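Local atomic coordinates of putative GGDEF domain membrane protein (Pseudomonas fluorescens, PDB entry 5EUH), a protein that binds cyclic di-GMP and, as the GGDEF-type diguanylate cyclase domain of a membrane protein, probably makes this second messenger from two GTP molecules. Residues A[31-40]-A[83-94]; A[19-27]-A[130-141]. All coordinates share one frame; numbering follows the deposited sequence.

Contact 1 of 2, residues A[31-40]-A[83-94]; sequences KPLSLLMIDA and EEFSVILAETDS. With C2E (9,9'-[(2R,3R,3aS,5S,7aR,9R,10R,10aS,12S,14aR)-3,5,10,12-tetrahydroxy-5,12-dioxidooctahydro-2H,7H-difuro[3,2-d:3',2'-j][1,3,7,9,2,8]tetraoxadiphosphacyclododecine-2,9-diyl]bis(2-amino-1,9-dihydro-6H-purin-6-one)), chain E.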
# COMPACT_ATOMS: atom_id res chain seq x y z
N LYS A 31 -13.37 -9.10 13.27
CA LYS A 31 -13.03 -9.36 11.87
C LYS A 31 -11.59 -8.94 11.59
O LYS A 31 -11.14 -7.91 12.10
CB LYS A 31 -13.97 -8.60 10.94
CG LYS A 31 -15.44 -8.78 11.26
CD LYS A 31 -16.11 -9.70 10.27
CE LYS A 31 -17.62 -9.59 10.38
NZ LYS A 31 -18.34 -10.48 9.43
N PRO A 32 -10.87 -9.72 10.79
CA PRO A 32 -9.46 -9.40 10.54
C PRO A 32 -9.28 -8.05 9.87
O PRO A 32 -10.05 -7.67 8.98
CB PRO A 32 -8.99 -10.55 9.63
CG PRO A 32 -10.25 -11.09 9.03
CD PRO A 32 -11.29 -10.94 10.09
N LEU A 33 -8.26 -7.32 10.30
CA LEU A 33 -7.93 -6.00 9.77
C LEU A 33 -6.51 -6.05 9.24
O LEU A 33 -5.56 -6.26 10.00
CB LEU A 33 -8.07 -4.93 10.86
CG LEU A 33 -7.63 -3.52 10.48
CD1 LEU A 33 -8.57 -2.92 9.45
CD2 LEU A 33 -7.56 -2.64 11.72
N SER A 34 -6.36 -5.85 7.93
CA SER A 34 -5.07 -5.94 7.26
C SER A 34 -4.59 -4.57 6.82
O SER A 34 -5.39 -3.67 6.52
CB SER A 34 -5.15 -6.87 6.04
OG SER A 34 -5.45 -8.20 6.43
N LEU A 35 -3.27 -4.42 6.77
CA LEU A 35 -2.63 -3.21 6.28
C LEU A 35 -1.70 -3.55 5.13
O LEU A 35 -1.13 -4.64 5.07
CB LEU A 35 -1.82 -2.52 7.39
CG LEU A 35 -2.46 -1.32 8.09
CD1 LEU A 35 -3.76 -1.72 8.75
CD2 LEU A 35 -1.48 -0.76 9.10
N LEU A 36 -1.55 -2.59 4.21
CA LEU A 36 -0.61 -2.70 3.11
C LEU A 36 0.26 -1.45 3.08
O LEU A 36 -0.26 -0.33 3.12
CB LEU A 36 -1.32 -2.86 1.76
CG LEU A 36 -2.23 -4.06 1.51
CD1 LEU A 36 -2.58 -4.12 0.03
CD2 LEU A 36 -1.58 -5.35 1.96
N MET A 37 1.57 -1.65 3.01
CA MET A 37 2.52 -0.56 2.81
C MET A 37 3.18 -0.76 1.46
O MET A 37 3.85 -1.77 1.24
CB MET A 37 3.56 -0.52 3.93
CG MET A 37 2.99 -0.22 5.30
SD MET A 37 2.39 1.47 5.45
CE MET A 37 1.87 1.45 7.16
N ILE A 38 2.99 0.20 0.56
CA ILE A 38 3.39 0.06 -0.83
C ILE A 38 4.35 1.20 -1.15
O ILE A 38 3.93 2.36 -1.27
CB ILE A 38 2.18 0.08 -1.78
CG1 ILE A 38 1.16 -0.98 -1.34
CG2 ILE A 38 2.62 -0.15 -3.21
CD1 ILE A 38 -0.15 -0.90 -2.07
N ASP A 39 5.62 0.87 -1.30
CA ASP A 39 6.66 1.83 -1.63
C ASP A 39 7.17 1.58 -3.04
O ASP A 39 7.28 0.42 -3.47
CB ASP A 39 7.81 1.74 -0.63
CG ASP A 39 8.64 3.01 -0.57
OD1 ASP A 39 9.32 3.33 -1.57
OD2 ASP A 39 8.62 3.68 0.48
N ALA A 40 7.46 2.65 -3.76
CA ALA A 40 8.01 2.53 -5.10
C ALA A 40 9.49 2.18 -5.03
O ALA A 40 10.23 2.69 -4.17
CB ALA A 40 7.82 3.83 -5.88
N GLU A 83 6.62 8.90 -1.45
CA GLU A 83 6.73 7.77 -2.37
C GLU A 83 6.02 6.52 -1.88
O GLU A 83 6.11 5.49 -2.55
CB GLU A 83 8.21 7.44 -2.63
CG GLU A 83 8.98 8.57 -3.29
CD GLU A 83 10.46 8.52 -2.99
OE1 GLU A 83 10.93 7.49 -2.48
OE2 GLU A 83 11.15 9.53 -3.25
N GLU A 84 5.32 6.58 -0.75
CA GLU A 84 4.63 5.43 -0.20
C GLU A 84 3.13 5.51 -0.46
O GLU A 84 2.59 6.57 -0.79
CB GLU A 84 4.87 5.31 1.31
CG GLU A 84 6.29 4.96 1.71
CD GLU A 84 7.17 6.18 1.86
OE1 GLU A 84 6.79 7.26 1.36
OE2 GLU A 84 8.24 6.07 2.49
N PHE A 85 2.47 4.37 -0.30
CA PHE A 85 1.02 4.28 -0.29
C PHE A 85 0.61 3.28 0.78
O PHE A 85 1.14 2.17 0.82
CB PHE A 85 0.47 3.83 -1.65
CG PHE A 85 0.37 4.93 -2.66
CD1 PHE A 85 -0.62 5.90 -2.56
CD2 PHE A 85 1.25 5.00 -3.72
CE1 PHE A 85 -0.71 6.91 -3.50
CE2 PHE A 85 1.16 6.01 -4.66
CZ PHE A 85 0.18 6.96 -4.54
N SER A 86 -0.32 3.69 1.63
CA SER A 86 -0.88 2.82 2.65
C SER A 86 -2.36 2.60 2.38
O SER A 86 -3.08 3.55 2.04
CB SER A 86 -0.69 3.41 4.05
OG SER A 86 -0.99 2.46 5.05
N VAL A 87 -2.81 1.35 2.49
CA VAL A 87 -4.20 1.01 2.26
C VAL A 87 -4.73 0.23 3.46
O VAL A 87 -4.00 -0.56 4.07
CB VAL A 87 -4.39 0.20 0.95
CG1 VAL A 87 -3.18 0.35 0.04
CG2 VAL A 87 -4.68 -1.27 1.22
N ILE A 88 -5.98 0.49 3.82
CA ILE A 88 -6.68 -0.24 4.87
C ILE A 88 -7.57 -1.27 4.21
O ILE A 88 -8.30 -0.96 3.27
CB ILE A 88 -7.51 0.70 5.76
CG1 ILE A 88 -6.63 1.80 6.36
CG2 ILE A 88 -8.18 -0.08 6.87
CD1 ILE A 88 -7.41 2.78 7.21
N LEU A 89 -7.50 -2.51 4.69
CA LEU A 89 -8.31 -3.61 4.20
C LEU A 89 -9.11 -4.14 5.38
O LEU A 89 -8.74 -5.15 5.98
CB LEU A 89 -7.46 -4.69 3.56
CG LEU A 89 -6.58 -4.27 2.39
CD1 LEU A 89 -5.69 -5.43 1.97
CD2 LEU A 89 -7.43 -3.80 1.23
N ALA A 90 -10.18 -3.44 5.72
CA ALA A 90 -11.03 -3.88 6.82
C ALA A 90 -11.76 -5.16 6.45
O ALA A 90 -12.12 -5.38 5.29
CB ALA A 90 -12.03 -2.79 7.19
N GLU A 91 -11.96 -6.02 7.45
CA GLU A 91 -12.66 -7.29 7.29
C GLU A 91 -12.03 -8.13 6.18
O GLU A 91 -12.72 -8.81 5.42
CB GLU A 91 -14.15 -7.05 7.03
CG GLU A 91 -14.78 -6.13 8.05
CD GLU A 91 -16.28 -6.03 7.91
OE1 GLU A 91 -16.83 -6.69 7.00
OE2 GLU A 91 -16.90 -5.30 8.71
N THR A 92 -10.70 -8.09 6.10
CA THR A 92 -9.93 -8.86 5.15
C THR A 92 -8.84 -9.61 5.90
O THR A 92 -8.08 -8.99 6.65
CB THR A 92 -9.31 -7.96 4.07
OG1 THR A 92 -10.35 -7.25 3.39
CG2 THR A 92 -8.52 -8.79 3.07
N ASP A 93 -8.76 -10.92 5.70
CA ASP A 93 -7.76 -11.72 6.38
C ASP A 93 -6.43 -11.64 5.65
O ASP A 93 -6.30 -11.01 4.59
CB ASP A 93 -8.24 -13.17 6.52
CG ASP A 93 -8.32 -13.89 5.19
OD1 ASP A 93 -8.37 -13.22 4.14
OD2 ASP A 93 -8.33 -15.14 5.20
N SER A 94 -5.41 -12.29 6.22
CA SER A 94 -4.06 -12.19 5.66
C SER A 94 -3.98 -12.83 4.28
O SER A 94 -3.28 -12.33 3.40
CB SER A 94 -3.05 -12.83 6.61
OG SER A 94 -1.73 -12.67 6.13
P1 C2E E . -13.29 -13.42 -1.21
O2P C2E E . -13.59 -14.82 -0.73
O1P C2E E . -13.95 -12.24 -0.55
O5' C2E E . -13.57 -13.32 -2.79
C5' C2E E . -14.10 -14.45 -3.48
C4' C2E E . -14.31 -14.15 -4.96
O4' C2E E . -15.67 -13.74 -5.15
C3' C2E E . -13.45 -13.02 -5.50
O3' C2E E . -12.29 -13.51 -6.17
C2' C2E E . -14.34 -12.35 -6.52
O2' C2E E . -14.06 -12.86 -7.82
C1' C2E E . -15.75 -12.71 -6.13
N9 C2E E . -16.35 -11.51 -5.51
C8 C2E E . -16.52 -11.31 -4.19
N7 C2E E . -17.09 -10.10 -3.96
C5 C2E E . -17.29 -9.51 -5.16
C6 C2E E . -17.85 -8.24 -5.63
O6 C2E E . -18.29 -7.39 -4.82
N1 C2E E . -17.87 -8.01 -6.95
C2 C2E E . -17.41 -8.91 -7.85
N2 C2E E . -17.47 -8.60 -9.17
N3 C2E E . -16.88 -10.10 -7.48
C4 C2E E . -16.80 -10.45 -6.17
P11 C2E E . -10.93 -12.66 -6.14
O21 C2E E . -9.79 -13.56 -6.55
O11 C2E E . -11.14 -11.35 -6.86
O5A C2E E . -10.79 -12.34 -4.57
C5A C2E E . -9.78 -12.97 -3.80
C4A C2E E . -9.77 -12.38 -2.40
O4A C2E E . -9.13 -11.11 -2.44
C3A C2E E . -11.16 -12.09 -1.85
O3A C2E E . -11.70 -13.19 -1.13
C2A C2E E . -10.96 -10.91 -0.94
O2A C2E E . -10.65 -11.35 0.38
C1A C2E E . -9.74 -10.21 -1.52
N91 C2E E . -10.17 -9.02 -2.27
C81 C2E E . -10.27 -8.94 -3.61
N71 C2E E . -10.67 -7.70 -3.98
C51 C2E E . -10.84 -6.98 -2.86
C61 C2E E . -11.25 -5.60 -2.53
O61 C2E E . -11.55 -4.79 -3.43
N11 C2E E . -11.28 -5.25 -1.24
C21 C2E E . -10.96 -6.10 -0.25
N21 C2E E . -11.03 -5.66 1.04
N31 C2E E . -10.58 -7.37 -0.48
C41 C2E E . -10.50 -7.85 -1.74

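Contact 2 of 2, residues A[19-27]-A[130-141]; sequences LRHEWFRAQ and WTATSEISLEQL. With SO4 (sulfate ion), chain F.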
# COMPACT_ATOMS: atom_id res chain seq x y z
N LEU A 19 -7.99 4.69 10.26
CA LEU A 19 -7.47 3.46 10.84
C LEU A 19 -7.76 3.37 12.33
O LEU A 19 -7.98 2.27 12.86
CB LEU A 19 -5.96 3.36 10.59
CG LEU A 19 -5.27 2.09 11.07
CD1 LEU A 19 -5.93 0.85 10.50
CD2 LEU A 19 -3.80 2.13 10.69
N ARG A 20 -7.78 4.51 13.03
CA ARG A 20 -8.12 4.49 14.45
C ARG A 20 -9.56 4.05 14.66
O ARG A 20 -9.86 3.26 15.56
CB ARG A 20 -7.88 5.86 15.08
CG ARG A 20 -6.41 6.17 15.33
CD ARG A 20 -6.26 7.41 16.19
NE ARG A 20 -6.62 8.63 15.47
CZ ARG A 20 -5.74 9.41 14.85
NH1 ARG A 20 -4.45 9.10 14.87
NH2 ARG A 20 -6.15 10.51 14.23
N HIS A 21 -10.48 4.56 13.83
CA HIS A 21 -11.88 4.17 13.95
C HIS A 21 -12.09 2.74 13.48
O HIS A 21 -12.82 1.97 14.12
CB HIS A 21 -12.76 5.14 13.16
CG HIS A 21 -12.86 6.49 13.78
ND1 HIS A 21 -12.82 7.66 13.04
CD2 HIS A 21 -13.00 6.87 15.07
CE1 HIS A 21 -12.93 8.69 13.85
NE2 HIS A 21 -13.04 8.24 15.09
N GLU A 22 -11.46 2.35 12.37
CA GLU A 22 -11.55 0.97 11.91
C GLU A 22 -10.90 0.01 12.88
O GLU A 22 -11.21 -1.19 12.87
CB GLU A 22 -10.92 0.84 10.53
CG GLU A 22 -11.43 -0.34 9.74
CD GLU A 22 -12.90 -0.20 9.38
OE1 GLU A 22 -13.68 -1.12 9.68
OE2 GLU A 22 -13.27 0.84 8.79
N TRP A 23 -9.99 0.49 13.73
CA TRP A 23 -9.37 -0.35 14.74
C TRP A 23 -10.37 -0.75 15.81
O TRP A 23 -10.58 -1.94 16.07
CB TRP A 23 -8.18 0.38 15.37
CG TRP A 23 -7.62 -0.32 16.56
CD1 TRP A 23 -7.78 0.04 17.86
CD2 TRP A 23 -6.83 -1.51 16.56
NE1 TRP A 23 -7.13 -0.85 18.68
CE2 TRP A 23 -6.53 -1.81 17.90
CE3 TRP A 23 -6.33 -2.35 15.56
CZ2 TRP A 23 -5.77 -2.92 18.27
CZ3 TRP A 23 -5.57 -3.44 15.92
CH2 TRP A 23 -5.30 -3.72 17.27
N PHE A 24 -11.01 0.23 16.45
CA PHE A 24 -11.98 -0.06 17.50
C PHE A 24 -13.17 -0.84 16.97
O PHE A 24 -13.81 -1.57 17.72
CB PHE A 24 -12.46 1.23 18.16
CG PHE A 24 -11.39 1.96 18.92
CD1 PHE A 24 -10.95 1.48 20.14
CD2 PHE A 24 -10.83 3.12 18.42
CE1 PHE A 24 -9.97 2.15 20.84
CE2 PHE A 24 -9.85 3.79 19.12
CZ PHE A 24 -9.42 3.30 20.33
N ARG A 25 -13.48 -0.68 15.68
CA ARG A 25 -14.57 -1.44 15.09
C ARG A 25 -14.23 -2.92 15.03
O ARG A 25 -15.02 -3.77 15.43
CB ARG A 25 -14.90 -0.89 13.70
CG ARG A 25 -16.29 -1.22 13.21
CD ARG A 25 -16.46 -0.85 11.75
NE ARG A 25 -17.79 -1.19 11.25
CZ ARG A 25 -18.61 -0.32 10.68
NH1 ARG A 25 -18.24 0.94 10.51
NH2 ARG A 25 -19.81 -0.72 10.26
N ALA A 26 -13.02 -3.24 14.54
CA ALA A 26 -12.59 -4.63 14.47
C ALA A 26 -12.43 -5.24 15.85
O ALA A 26 -12.54 -6.46 16.00
CB ALA A 26 -11.28 -4.73 13.69
N GLN A 27 -12.16 -4.42 16.87
CA GLN A 27 -12.08 -4.94 18.23
C GLN A 27 -13.42 -5.53 18.67
O GLN A 27 -13.45 -6.52 19.40
CB GLN A 27 -11.65 -3.84 19.19
CG GLN A 27 -10.27 -3.26 18.92
CD GLN A 27 -9.17 -4.27 19.16
OE1 GLN A 27 -8.93 -4.69 20.29
NE2 GLN A 27 -8.48 -4.65 18.09
N TRP A 130 -4.31 -7.96 11.81
CA TRP A 130 -4.83 -8.20 13.15
C TRP A 130 -5.95 -9.22 13.07
O TRP A 130 -6.81 -9.13 12.19
CB TRP A 130 -5.33 -6.90 13.78
CG TRP A 130 -5.96 -7.09 15.12
CD1 TRP A 130 -5.35 -7.01 16.33
CD2 TRP A 130 -7.34 -7.38 15.38
NE1 TRP A 130 -6.26 -7.25 17.34
CE2 TRP A 130 -7.49 -7.48 16.78
CE3 TRP A 130 -8.46 -7.58 14.57
CZ2 TRP A 130 -8.71 -7.76 17.38
CZ3 TRP A 130 -9.67 -7.85 15.17
CH2 TRP A 130 -9.79 -7.94 16.56
N THR A 131 -5.95 -10.18 13.99
CA THR A 131 -7.02 -11.16 14.06
C THR A 131 -7.63 -11.14 15.45
O THR A 131 -7.08 -10.55 16.39
CB THR A 131 -6.52 -12.57 13.72
OG1 THR A 131 -5.57 -13.01 14.69
CG2 THR A 131 -5.88 -12.59 12.34
N ALA A 132 -8.79 -11.78 15.58
CA ALA A 132 -9.61 -11.62 16.78
C ALA A 132 -8.91 -12.12 18.04
O ALA A 132 -9.20 -11.64 19.14
CB ALA A 132 -10.95 -12.33 16.60
N THR A 133 -7.99 -13.07 17.91
CA THR A 133 -7.26 -13.61 19.05
C THR A 133 -5.91 -12.95 19.26
O THR A 133 -5.23 -13.26 20.24
CB THR A 133 -7.09 -15.12 18.89
OG1 THR A 133 -6.65 -15.41 17.56
CG2 THR A 133 -8.41 -15.83 19.13
N SER A 134 -5.51 -12.03 18.37
CA SER A 134 -4.24 -11.35 18.54
C SER A 134 -4.31 -10.35 19.68
O SER A 134 -5.37 -9.80 20.00
CB SER A 134 -3.85 -10.63 17.24
OG SER A 134 -2.66 -9.89 17.41
N GLU A 135 -3.16 -10.11 20.31
CA GLU A 135 -3.06 -9.20 21.44
C GLU A 135 -2.31 -7.92 21.10
O GLU A 135 -2.10 -7.09 21.99
CB GLU A 135 -2.38 -9.90 22.62
CG GLU A 135 -3.25 -10.93 23.31
CD GLU A 135 -4.03 -10.35 24.47
OE1 GLU A 135 -3.45 -9.54 25.23
OE2 GLU A 135 -5.22 -10.70 24.63
N ILE A 136 -1.90 -7.74 19.85
CA ILE A 136 -1.11 -6.58 19.47
C ILE A 136 -1.98 -5.33 19.53
O ILE A 136 -3.20 -5.42 19.68
CB ILE A 136 -0.51 -6.75 18.06
CG1 ILE A 136 -1.61 -6.73 17.00
CG2 ILE A 136 0.29 -8.04 17.98
CD1 ILE A 136 -1.09 -6.78 15.59
N SER A 137 -1.35 -4.17 19.43
CA SER A 137 -2.04 -2.89 19.43
C SER A 137 -2.01 -2.30 18.02
O SER A 137 -1.51 -2.91 17.08
CB SER A 137 -1.40 -1.93 20.44
OG SER A 137 -0.11 -1.53 20.00
N LEU A 138 -2.57 -1.10 17.89
CA LEU A 138 -2.60 -0.45 16.59
C LEU A 138 -1.21 0.00 16.17
O LEU A 138 -0.86 -0.08 14.98
CB LEU A 138 -3.58 0.72 16.61
CG LEU A 138 -3.86 1.40 15.27
CD1 LEU A 138 -4.35 0.38 14.25
CD2 LEU A 138 -4.86 2.52 15.45
N GLU A 139 -0.41 0.48 17.12
CA GLU A 139 0.95 0.88 16.80
C GLU A 139 1.79 -0.32 16.38
O GLU A 139 2.63 -0.21 15.48
CB GLU A 139 1.58 1.59 17.99
CG GLU A 139 2.97 2.13 17.72
CD GLU A 139 3.61 2.71 18.97
OE1 GLU A 139 3.04 2.54 20.06
OE2 GLU A 139 4.69 3.33 18.85
N GLN A 140 1.58 -1.47 17.02
CA GLN A 140 2.29 -2.67 16.63
C GLN A 140 1.82 -3.18 15.28
O GLN A 140 2.61 -3.77 14.53
CB GLN A 140 2.11 -3.75 17.71
CG GLN A 140 2.46 -3.26 19.10
CD GLN A 140 2.50 -4.38 20.12
OE1 GLN A 140 1.48 -4.95 20.49
NE2 GLN A 140 3.70 -4.69 20.60
N LEU A 141 0.55 -2.96 14.93
CA LEU A 141 0.05 -3.36 13.63
C LEU A 141 0.69 -2.53 12.52
O LEU A 141 1.10 -3.07 11.48
CB LEU A 141 -1.47 -3.21 13.59
CG LEU A 141 -2.17 -3.70 12.32
CD1 LEU A 141 -2.23 -5.21 12.29
CD2 LEU A 141 -3.55 -3.10 12.20
S SO4 F . -9.72 10.74 16.16
O1 SO4 F . -10.01 9.34 16.44
O2 SO4 F . -10.89 11.36 15.55
O3 SO4 F . -9.40 11.43 17.41
O4 SO4 F . -8.59 10.83 15.25

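Contact 1 of 2, residues A[31-40]-A[83-94]
Leu36 lays its CG and CD1 over Val87 CG2 on the strand alongside and also reaches Leu89, with Leu36 CG 3.7 Å from Leu89 CD1. The two strands, 33-40 and 84-90, run antiparallel in the middle of the mixed sheet of the GGDEF domain, and residues 81-85 (GGEEF) are this protein's version of the signature motif, just where strand 84-90 begins. Three hydrogen-bonded pairs, Ser34 with Leu89, Leu36 with Val87 and Ile38 with Phe85, hold the backbones together; at the last, Ile38 N meets Phe85 O at 2.7 Å. Their side chains share one face of the sheet, where Ile38 CD1 extends the apolar row to Val87 CG1. Leu35, Met37, Ser86 and Ile88 point to the other face, which helices 12-29 and 138-154 cover: Leu35 and Ile88 both touch Leu19, while Met37 packs on Ala145. At the signature end Asp39 and Glu84 lie side by side with their carboxylate planes 79° apart. At the far end a type II turn runs from Leu89 to Thr92. Ser34 OG, turned beside its own backbone N (chi1 -64°), donates to Thr92 O at 2.8 Å from above the carbonyl plane, and Thr129 OG1 is its second partner. Thr92 OG1 in turn donates to Ala90 O and accepts a hydrogen bond from the guanine amino nitrogen N21 of bound cyclic di-GMP, 2.9 Å away and nearly straight at 172°.

Contact 2 of 2, residues A[19-27]-A[130-141]
Trp23 and Trp130 meet as a T-shaped pair: the six-membered edge of Trp23 is driven at the face of the Trp130 five-membered ring, the planes 68° apart and the two ring centroids 4.7 Å from each other. Trp23 CH2 comes closest to its partner ring, 3.4 Å from Trp130 CD1, and Ile136 O lies at the edge of the Trp23 ring, in its plane. Leu138 covers one face of Trp23, its CB 4.0 Å from the five-membered centroid in a CH-pi contact. Its CG stands anti to the backbone N (chi1 -173°), which carries Leu138 CD1 on to Leu19 CG at 3.7 Å and CD2 to the aliphatic start of Arg20. The opposite face of Trp23 has the amide nitrogen of Gln27 toward its rim; the same nitrogen comes near Trp130 CZ2, amide and ring planes 53° apart. Ala26 CB meets the benzene part of Trp130, 3.8 Å from Trp130 CZ3. Ser137 and Gln140 form a capping box at the start of helix 138-154. The contact thus joins the C-terminal half of helix 12-29 to the end of strand 123-130 and the first turn of helix 138-154, with the connecting loop between them, while Leu19 and Leu141 reach down to Leu35 on strand 33-40.

From the N terminus, helix 12-29 supplies the first half of contact 2 and a short loop leads into strand 33-40, the first half of contact 1. The chain then passes through two helices and strand 75-78 before returning along 84-90, which closes contact 1. Helices 94-109 and 111-114 and strand 123-130 follow, and only then does 130-141 come back to helix 12-29 and close contact 2, so the smaller loop lies wholly within the larger. Contact 1 builds the middle of the sheet; contact 2 ties helix 12-29 to the end of strand 123-130 and the start of helix 138-154. They meet directly where Leu33 O lies 2.8 Å from Trp130 N, a probable hydrogen bond between neighbouring strands.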